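Local coordinates for uncharacterized protein (Parabacteroides merdae ATCC 43184, PDB 5BMT), which is of unknown function but has an immunoglobulin-like fold and an N-terminal region probably related to OB domains, at residues L29-L34 with A53-D58; A84-S89 with K134-M139. All blocks are in the same frame, centred on the assembly; numbering follows the deposited sequence. Where two conformers were deposited one is given.

The two contacts sample different parts of one chain and do not touch: their centres are 26 Å apart, their nearest atoms about 13 Å, and they lie on opposite sides of the chain's centre. Contact 1 precedes contact 2 in the sequence. In the first, a loop that runs into strand 34-35 brings Tyr31 and Leu34 against strand 50-57 in the five-stranded sheet of the OB-like region, with no hydrogen bond across. In the second, strands 85-89 and 134-140 run side by side in the larger mixed sheet and are joined by one backbone bond, two waters and a tyrosine pair. The protein's function is unknown, and neither contact can be assigned to a site.

Contact 1: residues L29-L34 with A53-D58; sequences LGYYPL and ANFTVD
The ring of Tyr31 carries the edge of the Phe55 ring on one face: Phe55 CE1 stands over the ring centre, 3.8 Å above its plane. The two rings form an edge-to-face pair with their planes at 60°. Phe55 in turn has Leu34 CD1 over one of its own faces, a CH-pi contact with the methyl 3.5 Å from the ring centroid and 16° off the normal. This is core packing of the OB-like domain, where a loop that leaves strand 24-28 and runs into strand 34-35 brings Tyr31 and Leu34 against strand 50-57.

Phe55 and Val57 alternate with Thr56, whose side chain points away, so the strand offers two apolar residues to the loop. An aromatic ring suits position 55 because it gives an edge to Tyr31 and a face to Leu34. Leucine suits position 34 because it is forked: CD1 goes to Phe55, while CD2 lies 3.9 Å from Val57 CG2. Tyr31 has its CG on the far side of CB from the backbone N (chi1 -151°), which carries the ring across Phe55 and onward to Val57. Replacing Tyr31 with a serine would probably leave the Phe55 edge without its aromatic face and open a gap beside Val57 CG2.

Around this cluster, Leu10 of strand 10-18 touches the side chains of Tyr31 and Phe55, and Tyr73 of strand 73-79 meets Leu34 and Val57. Valine at position 57 is compact enough to fit between the loop and that strand, and its CG2 methyl, which approaches the Tyr31 ring obliquely, ends 3.6 Å from Tyr31 OH.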
# COMPACT_ATOMS: atom_id res chain seq x y z
N LEU A 29 -3.91 0.79 -9.21
CA LEU A 29 -4.08 2.16 -8.71
C LEU A 29 -4.04 3.15 -9.91
O LEU A 29 -3.13 3.07 -10.73
CB LEU A 29 -2.92 2.47 -7.75
CG LEU A 29 -2.91 3.88 -7.13
CD1 LEU A 29 -4.14 4.10 -6.23
CD2 LEU A 29 -1.60 4.11 -6.37
N GLY A 30 -5.04 4.02 -10.00
CA GLY A 30 -5.09 5.01 -11.08
C GLY A 30 -5.48 4.51 -12.46
O GLY A 30 -5.45 5.28 -13.41
N TYR A 31 -5.95 3.24 -12.58
CA TYR A 31 -6.34 2.70 -13.87
C TYR A 31 -7.64 1.94 -13.75
O TYR A 31 -8.14 1.71 -12.65
CB TYR A 31 -5.23 1.76 -14.42
CG TYR A 31 -5.17 1.71 -15.93
CD1 TYR A 31 -4.52 2.70 -16.65
CD2 TYR A 31 -5.76 0.67 -16.64
CE1 TYR A 31 -4.47 2.68 -18.04
CE2 TYR A 31 -5.73 0.64 -18.04
CZ TYR A 31 -5.06 1.63 -18.73
OH TYR A 31 -4.98 1.61 -20.10
N TYR A 32 -8.19 1.56 -14.89
CA TYR A 32 -9.38 0.74 -14.96
C TYR A 32 -9.09 -0.71 -14.59
O TYR A 32 -7.94 -1.15 -14.73
CB TYR A 32 -9.86 0.72 -16.41
CG TYR A 32 -10.40 2.03 -16.90
CD1 TYR A 32 -11.61 2.52 -16.42
CD2 TYR A 32 -9.74 2.76 -17.87
CE1 TYR A 32 -12.16 3.70 -16.92
CE2 TYR A 32 -10.27 3.94 -18.38
CZ TYR A 32 -11.49 4.40 -17.91
OH TYR A 32 -12.00 5.58 -18.41
N PRO A 33 -10.14 -1.49 -14.26
CA PRO A 33 -9.91 -2.93 -14.02
C PRO A 33 -9.48 -3.61 -15.32
O PRO A 33 -9.93 -3.25 -16.41
CB PRO A 33 -11.29 -3.46 -13.57
CG PRO A 33 -12.04 -2.21 -13.08
CD PRO A 33 -11.55 -1.12 -14.04
N LEU A 34 -8.60 -4.61 -15.17
CA LEU A 34 -8.05 -5.33 -16.31
C LEU A 34 -8.22 -6.81 -16.20
O LEU A 34 -8.03 -7.36 -15.12
CB LEU A 34 -6.53 -5.07 -16.40
CG LEU A 34 -6.12 -3.59 -16.43
CD1 LEU A 34 -4.62 -3.48 -16.40
CD2 LEU A 34 -6.69 -2.89 -17.65
N ALA A 53 2.17 -4.60 -11.15
CA ALA A 53 1.88 -5.14 -12.47
C ALA A 53 2.39 -4.26 -13.57
O ALA A 53 2.33 -3.05 -13.44
CB ALA A 53 0.38 -5.29 -12.62
N ASN A 54 2.85 -4.88 -14.66
CA ASN A 54 3.22 -4.13 -15.85
C ASN A 54 2.27 -4.59 -16.95
O ASN A 54 2.02 -5.79 -17.09
CB ASN A 54 4.71 -4.27 -16.22
CG ASN A 54 5.11 -5.63 -16.70
OD1 ASN A 54 5.20 -5.89 -17.90
ND2 ASN A 54 5.33 -6.53 -15.76
N PHE A 55 1.61 -3.63 -17.61
CA PHE A 55 0.60 -4.04 -18.56
C PHE A 55 0.46 -3.08 -19.72
O PHE A 55 0.87 -1.91 -19.64
CB PHE A 55 -0.77 -4.13 -17.83
CG PHE A 55 -1.15 -2.91 -17.02
CD1 PHE A 55 -1.83 -1.83 -17.61
CD2 PHE A 55 -0.84 -2.82 -15.67
CE1 PHE A 55 -2.20 -0.72 -16.84
CE2 PHE A 55 -1.16 -1.69 -14.93
CZ PHE A 55 -1.85 -0.66 -15.51
N THR A 56 -0.19 -3.58 -20.78
CA THR A 56 -0.51 -2.80 -21.97
C THR A 56 -1.91 -3.17 -22.43
O THR A 56 -2.27 -4.36 -22.41
CB THR A 56 0.53 -3.03 -23.07
OG1 THR A 56 1.84 -2.92 -22.53
CG2 THR A 56 0.36 -2.08 -24.24
N VAL A 57 -2.68 -2.16 -22.84
CA VAL A 57 -4.03 -2.33 -23.36
C VAL A 57 -4.02 -1.97 -24.84
O VAL A 57 -3.54 -0.88 -25.19
CB VAL A 57 -5.06 -1.46 -22.59
CG1 VAL A 57 -6.45 -1.52 -23.25
CG2 VAL A 57 -5.13 -1.86 -21.12
N ASP A 58 -4.58 -2.85 -25.69
CA ASP A 58 -4.79 -2.57 -27.11
C ASP A 58 -6.23 -2.10 -27.23
O ASP A 58 -7.15 -2.91 -27.22
CB ASP A 58 -4.51 -3.83 -27.95
CG ASP A 58 -4.69 -3.64 -29.46
OD1 ASP A 58 -5.06 -2.51 -29.89
OD2 ASP A 58 -4.52 -4.63 -30.21

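Contact 2: residues A84-S89 with K134-M139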
# COMPACT_ATOMS: atom_id res chain seq x y z
N ALA A 84 4.19 -8.90 0.66
CA ALA A 84 3.96 -9.40 2.00
C ALA A 84 2.79 -8.62 2.62
O ALA A 84 2.69 -7.40 2.42
CB ALA A 84 5.23 -9.22 2.82
N LYS A 85 1.92 -9.33 3.35
CA LYS A 85 0.68 -8.81 3.93
C LYS A 85 0.75 -8.60 5.42
O LYS A 85 1.20 -9.49 6.16
CB LYS A 85 -0.46 -9.84 3.70
CG LYS A 85 -0.60 -10.29 2.28
CD LYS A 85 -1.61 -11.43 2.18
CE LYS A 85 -1.98 -11.63 0.73
NZ LYS A 85 -0.88 -12.35 0.02
N TYR A 86 0.29 -7.43 5.87
CA TYR A 86 0.26 -7.11 7.29
C TYR A 86 -1.10 -6.60 7.70
O TYR A 86 -1.84 -6.04 6.88
CB TYR A 86 1.33 -6.04 7.63
CG TYR A 86 2.71 -6.60 7.40
CD1 TYR A 86 3.35 -7.34 8.39
CD2 TYR A 86 3.34 -6.46 6.16
CE1 TYR A 86 4.58 -7.95 8.15
CE2 TYR A 86 4.57 -7.06 5.91
CZ TYR A 86 5.19 -7.80 6.91
OH TYR A 86 6.40 -8.40 6.66
N ASP A 87 -1.43 -6.78 8.97
CA ASP A 87 -2.64 -6.20 9.51
C ASP A 87 -2.39 -4.74 9.83
O ASP A 87 -1.22 -4.31 9.89
CB ASP A 87 -2.96 -6.94 10.83
CG ASP A 87 -3.26 -8.40 10.62
OD1 ASP A 87 -3.86 -8.75 9.57
OD2 ASP A 87 -2.92 -9.21 11.52
N LEU A 88 -3.46 -3.98 10.03
CA LEU A 88 -3.32 -2.62 10.52
C LEU A 88 -3.72 -2.71 11.99
O LEU A 88 -4.85 -3.04 12.30
CB LEU A 88 -4.13 -1.58 9.72
CG LEU A 88 -4.22 -0.19 10.36
CD1 LEU A 88 -2.88 0.44 10.61
CD2 LEU A 88 -5.02 0.72 9.53
N SER A 89 -2.73 -2.48 12.86
CA SER A 89 -2.87 -2.62 14.30
C SER A 89 -3.42 -1.34 14.95
O SER A 89 -2.95 -0.24 14.63
CB SER A 89 -1.51 -2.97 14.89
OG SER A 89 -0.96 -4.12 14.26
N LYS A 134 15.76 -9.63 5.17
CA LYS A 134 14.32 -9.73 5.25
C LYS A 134 13.85 -8.98 6.48
O LYS A 134 14.45 -9.13 7.55
CB LYS A 134 13.84 -11.19 5.29
CG LYS A 134 14.20 -12.01 4.04
CD LYS A 134 13.18 -11.82 2.92
CE LYS A 134 13.59 -12.51 1.64
NZ LYS A 134 14.47 -11.63 0.82
N ASN A 135 12.78 -8.21 6.33
CA ASN A 135 12.20 -7.44 7.42
C ASN A 135 10.77 -7.84 7.62
O ASN A 135 10.11 -8.32 6.68
CB ASN A 135 12.22 -5.94 7.10
CG ASN A 135 13.54 -5.38 6.66
OD1 ASN A 135 14.60 -5.85 7.06
ND2 ASN A 135 13.49 -4.23 6.01
N THR A 136 10.24 -7.56 8.81
CA THR A 136 8.81 -7.64 9.08
C THR A 136 8.41 -6.27 9.62
O THR A 136 9.27 -5.48 10.05
CB THR A 136 8.34 -8.80 9.94
OG1 THR A 136 9.05 -8.77 11.16
CG2 THR A 136 8.44 -10.14 9.17
N TYR A 137 7.12 -6.00 9.57
CA TYR A 137 6.62 -4.67 9.86
C TYR A 137 5.45 -4.65 10.78
O TYR A 137 4.75 -5.64 10.96
CB TYR A 137 6.17 -4.01 8.52
CG TYR A 137 7.31 -3.85 7.54
CD1 TYR A 137 8.11 -2.71 7.56
CD2 TYR A 137 7.63 -4.86 6.62
CE1 TYR A 137 9.22 -2.58 6.72
CE2 TYR A 137 8.74 -4.74 5.77
CZ TYR A 137 9.52 -3.60 5.82
OH TYR A 137 10.63 -3.47 5.00
N ILE A 138 5.23 -3.48 11.36
CA ILE A 138 4.06 -3.21 12.14
C ILE A 138 3.54 -1.85 11.71
O ILE A 138 4.27 -0.85 11.77
CB ILE A 138 4.28 -3.31 13.70
CG1 ILE A 138 3.07 -2.80 14.49
CG2 ILE A 138 5.53 -2.56 14.16
CD1 ILE A 138 2.11 -3.74 14.65
N MSE A 139 2.29 -1.81 11.26
CA MSE A 139 1.60 -0.58 10.91
C MSE A 139 0.57 -0.38 12.00
O MSE A 139 -0.28 -1.26 12.21
CB MSE A 139 0.96 -0.67 9.51
CG MSE A 139 0.25 0.60 9.11
SE MSE A 139 1.43 2.05 8.61
CE MSE A 139 1.12 2.14 6.70
O HOH W 1 8.06 -8.06 4.69
O HOH W 2 0.77 -4.34 11.64
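Aromatic packing joins Tyr86 to Tyr137, the edge of the Tyr137 ring turned toward the face of Tyr86 in an offset edge-to-face pair with planes at 82°. Tyr137 CB sits squarely over the Tyr86 ring, 4.1 Å from its centroid. With CG beside the backbone N (chi1 -65°), Tyr86 lies across strand 134-140 and brings its hydroxyl near Thr136 CA. Tyrosine suits this place, a broad face for its neighbour and a polar tip for water.

Among apolar contacts, Leu88 CD1 meets CG of selenomethionine Met139, both residues being buried.

Hydrogen bonds hold the polar groups. Ser89 N donates to Met139 O at 2.8 Å, while one water donates to Asp87 O and accepts from Met139 N. A second water links Tyr86 OH to Asn135 O. Within its own strand Asn135, its OD1 bonded to Gln133, donates from ND2 to Tyr137 OH, which also bonds Asp179, fixing the buried tyrosine's tip.

Strand 85-89 also pairs with strand 173-184. Here it runs in the same general sense as 134-140, diverging by 41°, with Ser89 N to Met139 O the one direct hydrogen bond: a broken, parallel-running strand in a mixed sheet, consistent with an immunoglobulin-like fold.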